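Local coordinates for putative aldo/keto reductase (Salmonella enterica subsp. enterica serovar Typhimurium, PDB 4R9O), which is a putative aldo/keto reductase that may act as an NADP-dependent oxidoreductase, at residues E42-L47 with E79-V84; Q6-A11 with Q259-I264. All coordinates share one frame; numbering follows the deposited sequence.

Interaction 1. Residues E42-L47 with E79-V84; sequences EEHLDL and EKLQIV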
# COMPACT_ATOMS: atom_id res chain seq x y z
N GLU C 42 -37.51 28.55 1.30
CA GLU C 42 -37.65 30.00 1.20
C GLU C 42 -36.54 30.73 1.95
O GLU C 42 -36.09 31.79 1.52
CB GLU C 42 -39.02 30.45 1.73
CG GLU C 42 -40.17 30.08 0.83
CD GLU C 42 -41.50 30.54 1.38
OE1 GLU C 42 -41.57 30.85 2.58
OE2 GLU C 42 -42.48 30.57 0.60
N GLU C 43 -36.09 30.16 3.07
CA GLU C 43 -35.07 30.81 3.88
C GLU C 43 -33.68 30.73 3.24
O GLU C 43 -32.91 31.69 3.32
CB GLU C 43 -35.04 30.22 5.29
CG GLU C 43 -35.98 30.95 6.26
CD GLU C 43 -36.21 30.22 7.57
OE1 GLU C 43 -35.90 29.02 7.65
OE2 GLU C 43 -36.70 30.86 8.53
N HIS C 44 -33.34 29.62 2.60
CA HIS C 44 -32.01 29.57 2.00
C HIS C 44 -32.04 30.28 0.64
O HIS C 44 -31.03 30.84 0.20
CB HIS C 44 -31.44 28.13 1.93
CG HIS C 44 -32.07 27.21 0.92
ND1 HIS C 44 -32.05 27.45 -0.43
CD2 HIS C 44 -32.65 26.00 1.08
CE1 HIS C 44 -32.63 26.44 -1.07
NE2 HIS C 44 -33.00 25.54 -0.17
N LEU C 45 -33.22 30.31 0.03
CA LEU C 45 -33.46 31.09 -1.19
C LEU C 45 -33.17 32.57 -0.94
O LEU C 45 -32.50 33.22 -1.74
CB LEU C 45 -34.90 30.89 -1.64
CG LEU C 45 -35.28 30.65 -3.10
CD1 LEU C 45 -34.21 29.88 -3.84
CD2 LEU C 45 -36.60 29.89 -3.17
N ASP C 46 -33.67 33.08 0.18
CA ASP C 46 -33.46 34.46 0.61
C ASP C 46 -31.99 34.79 0.80
O ASP C 46 -31.57 35.93 0.59
CB ASP C 46 -34.20 34.72 1.92
CG ASP C 46 -35.65 35.09 1.71
OD1 ASP C 46 -35.94 35.76 0.69
OD2 ASP C 46 -36.49 34.72 2.55
N LEU C 47 -31.21 33.80 1.23
CA LEU C 47 -29.78 34.00 1.43
C LEU C 47 -29.00 33.87 0.11
O LEU C 47 -27.80 34.13 0.08
CB LEU C 47 -29.24 33.00 2.45
CG LEU C 47 -29.95 33.00 3.81
CD1 LEU C 47 -29.28 32.02 4.78
CD2 LEU C 47 -30.01 34.40 4.40
N GLU C 79 -39.30 27.82 -10.28
CA GLU C 79 -38.57 28.67 -11.21
C GLU C 79 -37.36 29.33 -10.56
O GLU C 79 -36.44 29.77 -11.25
CB GLU C 79 -39.49 29.74 -11.77
CG GLU C 79 -40.79 29.23 -12.33
CD GLU C 79 -41.87 30.31 -12.35
OE1 GLU C 79 -42.07 30.96 -11.30
OE2 GLU C 79 -42.49 30.53 -13.41
N LYS C 80 -37.37 29.40 -9.24
CA LYS C 80 -36.32 30.10 -8.51
C LYS C 80 -35.15 29.18 -8.17
O LYS C 80 -34.11 29.63 -7.68
CB LYS C 80 -36.88 30.73 -7.23
CG LYS C 80 -38.05 31.68 -7.45
CD LYS C 80 -38.47 32.33 -6.14
CE LYS C 80 -39.64 33.31 -6.32
NZ LYS C 80 -40.91 32.63 -6.67
N LEU C 81 -35.32 27.89 -8.42
CA LEU C 81 -34.32 26.89 -8.07
C LEU C 81 -33.62 26.30 -9.29
O LEU C 81 -34.20 26.23 -10.38
CB LEU C 81 -34.95 25.75 -7.27
CG LEU C 81 -35.73 26.07 -5.99
CD1 LEU C 81 -36.74 24.96 -5.68
CD2 LEU C 81 -34.76 26.24 -4.84
N GLN C 82 -32.38 25.88 -9.10
CA GLN C 82 -31.74 24.97 -10.05
C GLN C 82 -31.70 23.61 -9.37
O GLN C 82 -31.06 23.44 -8.33
CB GLN C 82 -30.34 25.44 -10.45
CG GLN C 82 -30.30 26.80 -11.12
CD GLN C 82 -30.35 27.91 -10.10
OE1 GLN C 82 -31.07 28.90 -10.27
NE2 GLN C 82 -29.61 27.74 -9.01
N ILE C 83 -32.40 22.65 -9.94
CA ILE C 83 -32.48 21.33 -9.34
C ILE C 83 -31.55 20.34 -10.02
O ILE C 83 -31.59 20.14 -11.23
CB ILE C 83 -33.90 20.77 -9.39
CG1 ILE C 83 -34.86 21.75 -8.73
CG2 ILE C 83 -33.92 19.40 -8.70
CD1 ILE C 83 -36.31 21.31 -8.77
N VAL C 84 -30.71 19.74 -9.20
CA VAL C 84 -29.75 18.75 -9.66
C VAL C 84 -30.14 17.42 -9.05
O VAL C 84 -30.37 17.33 -7.84
CB VAL C 84 -28.30 19.09 -9.24
CG1 VAL C 84 -27.32 18.01 -9.75
CG2 VAL C 84 -27.88 20.48 -9.73
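Leu45 reaches from the outer helix 34-46 to the turn that leads into strand 82-90 and meets it with both of its methyls. CD1 lies 3.8 Å from Leu81 CD2, a methyl-to-methyl contact, and also 3.8 Å from the backbone atom Lys80 O, so one branch touches an apolar neighbour and a carbonyl together. The other branch, CD2, comes to 4.2 Å from Lys80 CB. The leucine side chain runs at about a right angle to both Lys80 and Leu81. Its torsions (chi1 -136°, chi2 32°) lie off the staggered values, either a strained conformer or a placement of the methyls to be read with some reserve. The contact belongs to a TIM barrel: helix 34-46 is the crossover joining strand 16-23 to its parallel partner 51-53, and here the C-terminal part of that helix packs beside the entry of the next strand, 82-90. Leu81 CD2 also approaches His44 CE1 at 4.3 Å, obliquely to the ring. Rotation of that imidazole is fixed by hydrogen bonds at both nitrogens, from ND1 to the carbonyl of Val49 and between NE2 and the hydroxyl of Tyr24. Leu81 and His44 both touch Val52, which brings strand 51-53 into the contact. On the solvent side Lys80 uses only the base of its side chain against Leu45; the chain stays extended until a bend at chi4 (69°), and NZ hydrogen-bonds to His76 O.

Interaction 2. Residues Q6-A11 with Q259-I264; sequences QRVTIA and QPLPII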
# COMPACT_ATOMS: atom_id res chain seq x y z
N GLN C 6 -22.89 34.48 -4.04
CA GLN C 6 -22.51 34.75 -5.42
C GLN C 6 -23.08 33.69 -6.37
O GLN C 6 -23.30 32.54 -5.99
CB GLN C 6 -20.98 34.79 -5.54
CG GLN C 6 -20.46 35.15 -6.92
CD GLN C 6 -18.98 34.82 -7.08
OE1 GLN C 6 -18.30 34.49 -6.11
NE2 GLN C 6 -18.49 34.93 -8.31
N ARG C 7 -23.35 34.09 -7.62
CA ARG C 7 -23.77 33.14 -8.63
C ARG C 7 -22.59 32.85 -9.54
O ARG C 7 -21.74 33.71 -9.76
CB ARG C 7 -24.95 33.68 -9.43
CG ARG C 7 -26.11 34.12 -8.54
CD ARG C 7 -27.41 34.19 -9.31
NE ARG C 7 -27.74 32.92 -9.97
CZ ARG C 7 -28.15 31.83 -9.34
NH1 ARG C 7 -28.42 30.73 -10.03
NH2 ARG C 7 -28.26 31.82 -8.02
N VAL C 8 -22.52 31.62 -10.06
CA VAL C 8 -21.35 31.19 -10.81
C VAL C 8 -21.76 30.35 -12.00
O VAL C 8 -22.70 29.56 -11.93
CB VAL C 8 -20.36 30.40 -9.91
CG1 VAL C 8 -19.74 31.30 -8.85
CG2 VAL C 8 -21.04 29.21 -9.27
N THR C 9 -21.07 30.54 -13.12
CA THR C 9 -21.23 29.64 -14.26
C THR C 9 -20.32 28.44 -14.05
O THR C 9 -19.11 28.59 -13.98
CB THR C 9 -20.90 30.34 -15.59
OG1 THR C 9 -21.70 31.53 -15.70
CG2 THR C 9 -21.20 29.43 -16.77
N ILE C 10 -20.90 27.24 -13.94
CA ILE C 10 -20.11 26.09 -13.50
C ILE C 10 -19.26 25.46 -14.60
O ILE C 10 -18.30 24.75 -14.31
CB ILE C 10 -21.01 25.02 -12.88
CG1 ILE C 10 -21.85 24.34 -13.97
CG2 ILE C 10 -21.90 25.64 -11.81
CD1 ILE C 10 -22.72 23.23 -13.46
N ALA C 11 -19.58 25.74 -15.86
CA ALA C 11 -18.87 25.16 -17.00
C ALA C 11 -19.10 26.04 -18.22
O ALA C 11 -20.07 26.80 -18.24
CB ALA C 11 -19.36 23.73 -17.24
N GLN C 259 -12.02 25.94 -7.94
CA GLN C 259 -13.16 26.77 -7.53
C GLN C 259 -14.44 25.97 -7.27
O GLN C 259 -15.46 26.18 -7.92
CB GLN C 259 -13.43 27.85 -8.59
CG GLN C 259 -12.18 28.67 -8.93
CD GLN C 259 -12.47 29.79 -9.93
OE1 GLN C 259 -13.12 30.77 -9.59
NE2 GLN C 259 -11.98 29.63 -11.15
N PRO C 260 -14.40 25.05 -6.30
CA PRO C 260 -15.53 24.16 -5.99
C PRO C 260 -16.76 24.91 -5.46
O PRO C 260 -16.64 26.00 -4.89
CB PRO C 260 -14.96 23.24 -4.89
CG PRO C 260 -13.47 23.41 -4.95
CD PRO C 260 -13.27 24.82 -5.37
N LEU C 261 -17.92 24.29 -5.66
CA LEU C 261 -19.19 24.71 -5.08
C LEU C 261 -19.52 23.76 -3.93
O LEU C 261 -19.90 22.61 -4.17
CB LEU C 261 -20.32 24.68 -6.12
CG LEU C 261 -20.31 25.67 -7.29
CD1 LEU C 261 -19.16 25.43 -8.27
CD2 LEU C 261 -21.64 25.61 -8.01
N PRO C 262 -19.37 24.24 -2.68
CA PRO C 262 -19.62 23.37 -1.52
C PRO C 262 -21.10 23.03 -1.35
O PRO C 262 -21.95 23.91 -1.43
CB PRO C 262 -19.12 24.21 -0.33
CG PRO C 262 -18.18 25.23 -0.94
CD PRO C 262 -18.77 25.53 -2.29
N ILE C 263 -21.38 21.74 -1.11
CA ILE C 263 -22.74 21.30 -0.81
C ILE C 263 -22.94 21.28 0.69
O ILE C 263 -22.20 20.60 1.41
CB ILE C 263 -23.02 19.88 -1.36
CG1 ILE C 263 -22.81 19.86 -2.88
CG2 ILE C 263 -24.43 19.42 -0.96
CD1 ILE C 263 -22.75 18.45 -3.46
N ILE C 264 -23.91 22.05 1.16
CA ILE C 264 -24.26 22.11 2.57
C ILE C 264 -25.37 21.10 2.82
O ILE C 264 -26.32 21.03 2.04
CB ILE C 264 -24.74 23.52 2.98
CG1 ILE C 264 -23.88 24.61 2.35
CG2 ILE C 264 -24.81 23.65 4.51
CD1 ILE C 264 -24.50 25.99 2.46
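Leu261 meets two residues of the N-terminal hairpin, Val8 and Ile10, and its side chain carries the contact. CB points toward the hairpin at the start of strand 261-264, with CG set beside the backbone N (chi1 -68°). From there CG comes to 4.1 Å from Val8 CG2. The chain then forks: chi2 of 67° turns CD1 aside and leaves CD2 anti to CA, as the tip that goes furthest toward the other segment. CD2 sits 3.9 Å from Val8 CG2 and 3.8 Å from Ile10 CG2, and these two methyls, 4.5 Å apart, grip it from different directions. Val8 and Leu261 lie alongside one another, pointing opposite ways, whereas Ile10 crosses Leu261 at about a right angle and offers its short branch, CG2. In the aldo/keto reductase fold, strand 7-9 pairs antiparallel with strand 16-23 and closes the bottom of the TIM barrel, the end where the parallel strands begin. Leu261 points into the barrel interior and also touches Phe17, while its neighbours Pro260 and Pro262 face helix 245-254. Backbone bonds of Leu261 to Pro209 and Ala211 hold it in the barrel wall, and Ile10 bonds through its backbone to Arg208 in the loop before strand 210-212. All three touching residues are buried and meet through aliphatic carbons alone, so dispersion and the exclusion of water probably join the lid to this strand, and steric fit, not polar pairing, is likely to set how the side chains lie.

The centres of interactions 1 and 2 lie about 14 Å apart, and in sequence both segments of interaction 1 fall between the two segments of interaction 2. They serve different layers: 42-47 with 79-84 packs the outer helix against a strand entry, whereas 6-11 with 259-264 seats the hairpin on the barrel. The side chains of Gln82 and Arg7 touch, and Phe17 is shared by Gln82, Ile10 and Leu261. Thr50, against which Leu45 packs, also accepts a hydrogen bond from Arg7. The probable NADP(+) site is near both: His44 is about 8 Å from Gly267 and Leu261 about 8 Å from Cys214, side chain to side chain.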